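Side-chain contacts in alpha-L-arabinosidase (Xanthomonas axonopodis pv. citri, PDB 6D25), which probably hydrolyses L-arabinofuranosyl side groups of arabinoxylans as a family 51 glycoside hydrolase, coping even with internally di-substituted chains: residues A84-I89 against M140-L145; E250-E255 against D261-H266; A307-Y312 against K316-V321. One frame throughout, in Å; residues are numbered along the deposited sequence.

Contact 1 of 3, residues A84-I89 against M140-L145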
loop_
_atom_site.group_PDB
_atom_site.type_symbol
_atom_site.label_atom_id
_atom_site.label_comp_id
_atom_site.label_asym_id
_atom_site.label_seq_id
_atom_site.Cartn_x
_atom_site.Cartn_y
_atom_site.Cartn_z
ATOM N N ALA A 84 19.781 30.666 -20.835
ATOM C CA ALA A 84 21.128 30.925 -21.292
ATOM C C ALA A 84 22.135 30.649 -20.158
ATOM O O ALA A 84 23.222 30.057 -20.368
ATOM C CB ALA A 84 21.209 32.329 -21.817
ATOM N N ALA A 85 21.793 31.073 -18.951
ATOM C CA ALA A 85 22.708 30.919 -17.826
ATOM C C ALA A 85 22.931 29.433 -17.489
ATOM O O ALA A 85 24.043 29.007 -17.177
ATOM C CB ALA A 85 22.188 31.695 -16.654
ATOM N N LEU A 86 21.884 28.630 -17.547
ATOM C CA LEU A 86 22.027 27.222 -17.214
ATOM C C LEU A 86 22.768 26.483 -18.339
ATOM O O LEU A 86 23.592 25.593 -18.069
ATOM C CB LEU A 86 20.650 26.602 -16.959
ATOM C CG LEU A 86 19.931 27.151 -15.719
ATOM C CD1 LEU A 86 18.533 26.588 -15.649
ATOM C CD2 LEU A 86 20.708 26.817 -14.440
ATOM N N LYS A 87 22.503 26.846 -19.591
ATOM C CA LYS A 87 23.276 26.249 -20.693
ATOM C C LYS A 87 24.773 26.546 -20.511
ATOM O O LYS A 87 25.598 25.683 -20.810
ATOM C CB LYS A 87 22.799 26.774 -22.050
ATOM C CG LYS A 87 21.477 26.171 -22.477
ATOM C CD LYS A 87 20.989 26.673 -23.811
ATOM C CE LYS A 87 21.743 26.004 -24.942
ATOM N NZ LYS A 87 21.124 26.360 -26.227
ATOM N N ALA A 88 25.107 27.743 -20.039
ATOM C CA ALA A 88 26.515 28.143 -19.967
ATOM C C ALA A 88 27.268 27.314 -18.909
ATOM O O ALA A 88 28.485 27.232 -19.004
ATOM C CB ALA A 88 26.645 29.628 -19.670
ATOM N N ILE A 89 26.597 26.701 -17.940
ATOM C CA ILE A 89 27.328 25.834 -16.975
ATOM C C ILE A 89 27.124 24.342 -17.304
ATOM O O ILE A 89 27.566 23.473 -16.514
ATOM C CB ILE A 89 26.969 26.166 -15.516
ATOM C CG1 ILE A 89 25.485 26.040 -15.223
ATOM C CG2 ILE A 89 27.500 27.524 -15.140
ATOM C CD1 ILE A 89 25.140 26.006 -13.739
ATOM N N MET A 140 9.870 18.315 -19.557
ATOM C CA MET A 140 10.694 17.477 -20.421
ATOM C C MET A 140 11.209 18.274 -21.625
ATOM O O MET A 140 12.385 18.103 -22.035
ATOM C CB MET A 140 9.934 16.225 -20.875
ATOM C CG MET A 140 9.638 15.271 -19.746
ATOM S SD MET A 140 11.120 14.709 -18.838
ATOM C CE MET A 140 11.809 13.647 -20.097
ATOM N N ASP A 141 10.388 19.139 -22.193
ATOM C CA ASP A 141 10.833 19.961 -23.316
ATOM C C ASP A 141 11.865 20.991 -22.828
ATOM O O ASP A 141 12.757 21.370 -23.587
ATOM C CB ASP A 141 9.652 20.624 -24.029
ATOM C CG ASP A 141 8.777 19.659 -24.814
ATOM O OD1 ASP A 141 9.249 18.534 -25.140
ATOM O OD2 ASP A 141 7.615 20.035 -25.065
ATOM N N PHE A 142 11.781 21.420 -21.598
ATOM C CA PHE A 142 12.824 22.300 -21.002
ATOM C C PHE A 142 14.164 21.549 -20.935
ATOM O O PHE A 142 15.207 22.143 -21.306
ATOM C CB PHE A 142 12.393 22.766 -19.612
ATOM C CG PHE A 142 13.369 23.648 -18.877
ATOM C CD1 PHE A 142 13.580 24.942 -19.301
ATOM C CD2 PHE A 142 14.033 23.196 -17.746
ATOM C CE1 PHE A 142 14.423 25.788 -18.603
ATOM C CE2 PHE A 142 14.858 24.065 -17.025
ATOM C CZ PHE A 142 15.073 25.338 -17.477
ATOM N N THR A 143 14.150 20.286 -20.520
ATOM C CA THR A 143 15.410 19.527 -20.488
ATOM C C THR A 143 16.012 19.447 -21.892
ATOM O O THR A 143 17.236 19.597 -22.028
ATOM C CB THR A 143 15.289 18.130 -19.857
ATOM O OG1 THR A 143 14.460 17.282 -20.664
ATOM C CG2 THR A 143 14.763 18.213 -18.432
ATOM N N GLU A 144 15.188 19.257 -22.925
ATOM C CA GLU A 144 15.720 19.177 -24.283
ATOM C C GLU A 144 16.270 20.536 -24.722
ATOM O O GLU A 144 17.305 20.568 -25.377
ATOM C CB GLU A 144 14.683 18.652 -25.273
ATOM C CG GLU A 144 14.423 17.176 -25.061
ATOM C CD GLU A 144 13.799 16.429 -26.204
ATOM O OE1 GLU A 144 13.341 17.109 -27.190
ATOM O OE2 GLU A 144 13.719 15.180 -26.104
ATOM N N LEU A 145 15.607 21.635 -24.343
ATOM C CA LEU A 145 16.096 22.955 -24.712
ATOM C C LEU A 145 17.482 23.192 -24.093
ATOM O O LEU A 145 18.320 23.802 -24.711
ATOM C CB LEU A 145 15.098 24.019 -24.237
ATOM C CG LEU A 145 15.395 25.466 -24.658
ATOM C CD1 LEU A 145 15.361 25.641 -26.171
ATOM C CD2 LEU A 145 14.389 26.416 -24.044
HETATM O O HOH W 1 18.830 25.649 -26.468
#
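Leu86 overlaps the outer end of the Phe142 ring with one methyl, its CD1 standing 4.1 Å from Phe142 CZ. The methyl lies near the ring plane, so it meets the edge of the aromatic group and not a face, and the two side chains cross at about a right angle. Phe142 presents this edge because its CG is anti to the backbone N (chi1 179°), which carries the ring away from its own helix axis and toward helix 80-88. The same ring also packs against Tyr78, with the two planes at about 50°, and touches Val64, so Leu86 is one of several groups around it.

Both segments belong to helices on the outside of what, from the eight parallel strands and the family, is a (beta/alpha)8 barrel. Helix 80-88 precedes strand 93-96 and helix 136-146 precedes strand 149-154, so the contact joins two consecutive helices of the barrel wall.

Beside this apolar touch, Lys87 reaches toward helix 136-146. Its chain runs out extended through the second torsion, which puts CD 4.0 Å from Leu145 O, and the bend at the third (77°) turns CE and NZ toward a water; NZ does not bond that oxygen directly. The water bridges them, donating to Leu145 O over 2.6 Å and accepting from Lys87 NZ, a leg modelled so short that its exact length is doubtful. The carbonyl belongs to the last turn of helix 136-146, where the helix dipole would probably welcome an ammonium group.

Within segment 140-145, Thr143 OG1 donates to Met140 O over 2.6 Å, somewhat tilted from the carbonyl plane. That oxygen also accepts from Glu144 N, so two donors grip it at once. Glu144 reaches the other way, to a salt bridge with Arg188.

Contact 2 of 3, residues E250-E255 against D261-H266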
loop_
_atom_site.group_PDB
_atom_site.type_symbol
_atom_site.label_atom_id
_atom_site.label_comp_id
_atom_site.label_asym_id
_atom_site.label_seq_id
_atom_site.Cartn_x
_atom_site.Cartn_y
_atom_site.Cartn_z
ATOM N N GLU A 250 21.933 0.256 5.629
ATOM C CA GLU A 250 22.131 -1.151 5.881
ATOM C C GLU A 250 20.906 -1.953 5.381
ATOM O O GLU A 250 21.059 -2.965 4.678
ATOM C CB GLU A 250 22.375 -1.370 7.373
ATOM C CG GLU A 250 22.380 -2.811 7.786
ATOM C CD GLU A 250 23.669 -3.542 7.497
ATOM O OE1 GLU A 250 24.727 -2.895 7.438
ATOM O OE2 GLU A 250 23.596 -4.790 7.363
ATOM N N VAL A 251 19.698 -1.546 5.785
ATOM C CA VAL A 251 18.526 -2.336 5.440
ATOM C C VAL A 251 18.210 -2.179 3.958
ATOM O O VAL A 251 17.881 -3.174 3.315
ATOM C CB VAL A 251 17.323 -1.978 6.334
ATOM C CG1 VAL A 251 16.058 -2.673 5.866
ATOM C CG2 VAL A 251 17.638 -2.331 7.779
ATOM N N MET A 252 18.249 -0.973 3.414
ATOM C CA MET A 252 17.891 -0.822 2.010
ATOM C C MET A 252 18.851 -1.666 1.153
ATOM O O MET A 252 18.410 -2.304 0.181
ATOM C CB MET A 252 17.976 0.620 1.503
ATOM C CG MET A 252 16.914 1.501 2.011
ATOM S SD MET A 252 15.192 1.067 1.487
ATOM C CE MET A 252 15.442 0.726 -0.235
ATOM N N MET A 253 20.146 -1.651 1.476
ATOM C CA MET A 253 21.102 -2.408 0.664
ATOM C C MET A 253 20.914 -3.915 0.895
ATOM O O MET A 253 20.890 -4.688 -0.073
ATOM C CB MET A 253 22.553 -1.973 0.982
ATOM C CG MET A 253 22.878 -0.590 0.520
ATOM S SD MET A 253 22.673 -0.299 -1.244
ATOM C CE MET A 253 24.084 -1.222 -1.851
ATOM N N ARG A 254 20.788 -4.330 2.155
ATOM C CA ARG A 254 20.606 -5.743 2.477
ATOM C C ARG A 254 19.364 -6.280 1.735
ATOM O O ARG A 254 19.378 -7.374 1.201
ATOM C CB ARG A 254 20.395 -5.975 3.975
ATOM C CG ARG A 254 20.208 -7.419 4.412
ATOM C CD ARG A 254 19.941 -7.444 5.936
ATOM N NE ARG A 254 18.567 -7.022 6.256
ATOM C CZ ARG A 254 18.189 -6.342 7.338
ATOM N NH1 ARG A 254 19.059 -5.995 8.274
ATOM N NH2 ARG A 254 16.906 -6.051 7.508
ATOM N N GLU A 255 18.280 -5.519 1.745
ATOM C CA GLU A 255 16.999 -6.014 1.295
ATOM C C GLU A 255 16.782 -5.761 -0.199
ATOM O O GLU A 255 15.990 -6.487 -0.802
ATOM C CB GLU A 255 15.812 -5.401 2.058
ATOM C CG GLU A 255 15.773 -5.781 3.503
ATOM C CD GLU A 255 15.697 -7.296 3.748
ATOM O OE1 GLU A 255 15.025 -7.984 3.014
ATOM O OE2 GLU A 255 16.285 -7.761 4.710
ATOM N N ASP A 261 19.676 0.982 -9.185
ATOM C CA ASP A 261 20.874 1.473 -9.915
ATOM C C ASP A 261 21.594 2.533 -9.074
ATOM O O ASP A 261 22.799 2.804 -9.280
ATOM C CB ASP A 261 20.452 1.997 -11.293
ATOM C CG ASP A 261 19.769 0.895 -12.072
ATOM O OD1 ASP A 261 20.473 -0.059 -12.408
ATOM O OD2 ASP A 261 18.498 0.937 -12.257
ATOM N N GLY A 262 20.876 3.109 -8.121
ATOM C CA GLY A 262 21.424 4.126 -7.238
ATOM C C GLY A 262 20.661 4.165 -5.926
ATOM O O GLY A 262 19.486 3.688 -5.854
ATOM N N LEU A 263 21.298 4.703 -4.895
ATOM C CA LEU A 263 20.699 4.894 -3.580
ATOM C C LEU A 263 20.889 6.367 -3.203
ATOM O O LEU A 263 22.011 6.836 -3.199
ATOM C CB LEU A 263 21.379 3.995 -2.554
ATOM C CG LEU A 263 20.832 4.127 -1.130
ATOM C CD1 LEU A 263 19.435 3.568 -1.048
ATOM C CD2 LEU A 263 21.713 3.413 -0.133
ATOM N N SER A 264 19.810 7.091 -2.916
ATOM C CA SER A 264 19.940 8.517 -2.627
ATOM C C SER A 264 20.352 8.737 -1.166
ATOM O O SER A 264 20.001 7.981 -0.311
ATOM C CB SER A 264 18.705 9.271 -2.979
ATOM O OG SER A 264 17.660 8.896 -2.125
ATOM N N MET A 265 21.148 9.742 -0.919
ATOM C CA MET A 265 21.411 10.230 0.418
ATOM C C MET A 265 21.225 11.752 0.418
ATOM O O MET A 265 21.377 12.377 -0.605
ATOM C CB MET A 265 22.813 9.864 0.895
ATOM C CG MET A 265 23.943 10.484 0.153
ATOM S SD MET A 265 25.540 10.306 1.114
ATOM C CE MET A 265 25.371 11.652 2.283
ATOM N N HIS A 266 20.869 12.293 1.564
ATOM C CA HIS A 266 20.546 13.712 1.722
ATOM C C HIS A 266 21.348 14.243 2.910
ATOM O O HIS A 266 21.317 13.606 3.973
ATOM C CB HIS A 266 19.055 13.938 2.006
ATOM C CG HIS A 266 18.167 13.516 0.890
ATOM N ND1 HIS A 266 16.812 13.448 0.998
ATOM C CD2 HIS A 266 18.421 13.239 -0.400
ATOM C CE1 HIS A 266 16.278 13.109 -0.148
ATOM N NE2 HIS A 266 17.237 12.964 -1.021
#
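Leu263 points its side chain from strand 262-269 into the helix opposite, where it meets two successive methionines, Met252 and Met253. From CB the chain runs to CG, which lies anti to the backbone N (chi1 179°), and CG is the fork from which each methyl takes a different partner. CD1 goes to the base of one methionine, 4.2 Å from Met252 CB. CD2 takes the other side and lies 4.0 Å from Met253 SD, with the Met253 and Leu263 chains crossing obliquely. The evidence for a fork set between two side chains is thus one methyl to each, at van der Waals distance.

Both methionines bend at their second and third torsions, and their other surfaces are occupied too: Met252 touches Val212 and Ala216 of helix 212-224, while Met253 touches Met309 and Tyr312 of helix 285-312. The segments belong to the beta-alpha-beta unit of strand 235-238, helix 246-256 and strand 262-269, and Leu263 fastens that helix to the barrel strand which follows it.

Polar groups gather on other parts of the helix. Arg254 NE donates to Glu255 OE2 at 2.9 Å and 167°, the carboxylate oxygen lying only 5° out of the guanidinium plane and being met on its anti side. Glu255 also packs on Arg211 of the second subunit.

No hydrogen bond crosses between the two segments, and all three residues that touch are buried. Their cohesion is therefore dispersive, a thioether sulfur and a methylene against the two leucine methyls, which holds helix and strand together by close apolar packing with no directional bond between the segments.

Contact 3 of 3, residues A307-Y312 against K316-V321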
loop_
_atom_site.group_PDB
_atom_site.type_symbol
_atom_site.label_atom_id
_atom_site.label_comp_id
_atom_site.label_asym_id
_atom_site.label_seq_id
_atom_site.Cartn_x
_atom_site.Cartn_y
_atom_site.Cartn_z
ATOM N N ALA A 307 30.892 2.427 2.986
ATOM C CA ALA A 307 31.413 1.186 3.553
ATOM C C ALA A 307 30.265 0.198 3.778
ATOM O O ALA A 307 30.426 -1.031 3.603
ATOM C CB ALA A 307 32.175 1.469 4.831
ATOM N N ILE A 308 29.100 0.691 4.161
ATOM C CA ILE A 308 27.942 -0.194 4.281
ATOM C C ILE A 308 27.535 -0.735 2.901
ATOM O O ILE A 308 27.217 -1.937 2.768
ATOM C CB ILE A 308 26.769 0.533 4.984
ATOM C CG1 ILE A 308 27.147 0.898 6.415
ATOM C CG2 ILE A 308 25.518 -0.333 4.941
ATOM C CD1 ILE A 308 26.256 1.891 7.046
ATOM N N MET A 309 27.505 0.127 1.896
ATOM C CA MET A 309 27.162 -0.303 0.542
ATOM C C MET A 309 28.169 -1.350 0.044
ATOM O O MET A 309 27.759 -2.290 -0.628
ATOM C CB MET A 309 27.102 0.874 -0.434
ATOM C CG MET A 309 26.001 1.832 -0.093
ATOM S SD MET A 309 25.961 3.313 -1.087
ATOM C CE MET A 309 25.130 2.717 -2.576
ATOM N N ASP A 310 29.445 -1.243 0.436
ATOM C CA ASP A 310 30.461 -2.184 -0.001
ATOM C C ASP A 310 30.165 -3.596 0.514
ATOM O O ASP A 310 30.523 -4.557 -0.135
ATOM C CB ASP A 310 31.851 -1.781 0.476
ATOM C CG ASP A 310 32.460 -0.557 -0.206
ATOM O OD1 ASP A 310 31.946 -0.123 -1.285
ATOM O OD2 ASP A 310 33.430 0.012 0.376
ATOM N N LYS A 311 29.527 -3.726 1.684
ATOM C CA LYS A 311 29.257 -5.047 2.259
ATOM C C LYS A 311 28.283 -5.809 1.367
ATOM O O LYS A 311 28.412 -6.996 1.277
ATOM C CB LYS A 311 28.581 -4.959 3.632
ATOM C CG LYS A 311 29.379 -4.256 4.698
ATOM C CD LYS A 311 28.562 -4.017 5.965
ATOM C CE LYS A 311 27.530 -5.081 6.297
ATOM N NZ LYS A 311 26.971 -4.824 7.649
ATOM N N TYR A 312 27.315 -5.132 0.766
ATOM C CA TYR A 312 26.275 -5.803 -0.015
ATOM C C TYR A 312 26.548 -5.693 -1.516
ATOM O O TYR A 312 26.054 -6.516 -2.265
ATOM C CB TYR A 312 24.899 -5.217 0.330
ATOM C CG TYR A 312 24.532 -5.509 1.767
ATOM C CD1 TYR A 312 24.193 -6.796 2.147
ATOM C CD2 TYR A 312 24.649 -4.534 2.744
ATOM C CE1 TYR A 312 23.927 -7.109 3.468
ATOM C CE2 TYR A 312 24.371 -4.835 4.064
ATOM C CZ TYR A 312 23.992 -6.116 4.421
ATOM O OH TYR A 312 23.729 -6.414 5.731
ATOM N N LYS A 316 30.376 -2.153 -6.475
ATOM C CA LYS A 316 29.963 -0.774 -6.642
ATOM C C LYS A 316 29.054 -0.594 -7.863
ATOM O O LYS A 316 29.080 0.461 -8.533
ATOM C CB LYS A 316 31.151 0.187 -6.710
ATOM C CG LYS A 316 32.192 0.008 -5.618
ATOM C CD LYS A 316 33.199 1.161 -5.605
ATOM C CE LYS A 316 34.378 0.867 -4.708
ATOM N NZ LYS A 316 35.259 -0.119 -5.380
ATOM N N LYS A 317 28.181 -1.551 -8.111
ATOM C CA LYS A 317 27.215 -1.379 -9.167
ATOM C C LYS A 317 26.192 -0.297 -8.810
ATOM O O LYS A 317 25.694 0.394 -9.704
ATOM C CB LYS A 317 26.489 -2.697 -9.474
ATOM C CG LYS A 317 27.403 -3.846 -9.830
ATOM C CD LYS A 317 27.043 -4.650 -11.088
ATOM C CE LYS A 317 28.227 -5.494 -11.518
ATOM N NZ LYS A 317 28.432 -6.625 -10.569
ATOM N N VAL A 318 25.853 -0.168 -7.539
ATOM C CA VAL A 318 24.867 0.826 -7.112
ATOM C C VAL A 318 25.593 2.142 -6.818
ATOM O O VAL A 318 26.462 2.204 -5.924
ATOM C CB VAL A 318 24.102 0.357 -5.865
ATOM C CG1 VAL A 318 23.093 1.385 -5.398
ATOM C CG2 VAL A 318 23.444 -1.013 -6.083
ATOM N N ALA A 319 25.223 3.193 -7.535
ATOM C CA ALA A 319 25.755 4.531 -7.256
ATOM C C ALA A 319 25.206 5.048 -5.925
ATOM O O ALA A 319 24.019 4.865 -5.607
ATOM C CB ALA A 319 25.372 5.491 -8.359
ATOM N N LEU A 320 26.042 5.778 -5.196
ATOM C CA LEU A 320 25.546 6.631 -4.145
ATOM C C LEU A 320 25.242 7.985 -4.790
ATOM O O LEU A 320 26.065 8.560 -5.515
ATOM C CB LEU A 320 26.589 6.743 -3.029
ATOM C CG LEU A 320 26.205 7.540 -1.791
ATOM C CD1 LEU A 320 24.913 7.029 -1.151
ATOM C CD2 LEU A 320 27.338 7.435 -0.804
ATOM N N VAL A 321 24.010 8.427 -4.582
ATOM C CA VAL A 321 23.439 9.562 -5.269
ATOM C C VAL A 321 23.157 10.632 -4.197
ATOM O O VAL A 321 22.273 10.438 -3.360
ATOM C CB VAL A 321 22.159 9.158 -6.009
ATOM C CG1 VAL A 321 21.458 10.335 -6.632
ATOM C CG2 VAL A 321 22.455 8.085 -7.066
#
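Met309 lies between Val318 and Leu320 and is turned differently against each: it crosses Val318 at about a right angle and Leu320 more slantwise. Its sulfur and terminal methyl divide the work. SD sits beside Leu320, 3.9 Å from Leu320 CD1 and nearly as close to that residue's CB, so it lies along the flank of the side chain. CE turns off this line, because the chain is extended through its second torsion (174°) and then bends at the third (81°). The methyl comes to 3.7 Å from Val318 CG1 and to 3.6 Å from the backbone Val318 O, a packing contact with no hydrogen bond implied.

Val318, just before the strand, and Leu320 within it both direct their side chains toward the helix, whereas Ala319 between them points away and offers Met309 its carbonyl oxygen. This is the pattern of an extended chain, and it places one methionine over two residues. Helix 285-312 comes between strands 262-269 and 319-325 in sequence, connecting neighbouring parallel strands of the barrel, and Met309 packs the helix onto the strand that follows it. The sharp return between them passes through Lys316, whose backbone adopts a left-handed helical conformation, and Asp313 accepts hydrogen bonds from Lys317 N and Val318 N there.

At the margin, Asp310 OD1 lies 4.3 Å from Lys316 CE but 5.3 Å from Lys316 NZ, too far for a salt bridge between them. The carboxylate is instead paired with Arg365, which also donates to Val318 O.

The chemistry across the segments is consequently apolar at its centre, a thioether against aliphatic branches, while Asp310 and Lys316 can probably add only a weak, long-range attraction at the edge.

Contacts 2 and 3 are both buried and form one continuous region, their centres 8 Å apart. Strands 262-269 and 319-325 are neighbours in the barrel sheet, and Met253 and Tyr312 also join helices 246-256 and 285-312, where Glu250 forms a salt bridge with Lys311. Contact 2 sets two methionines on one leucine, contact 3 one methionine on a valine and a leucine. Contact 1 stands apart, its centre about 30 Å from that of contact 2 and 31 Å from that of contact 3. Helix to helix and only partly buried, it pairs an aromatic edge with a water bridge, one leg doubtfully short; none of the three has a direct hydrogen bond across its segments.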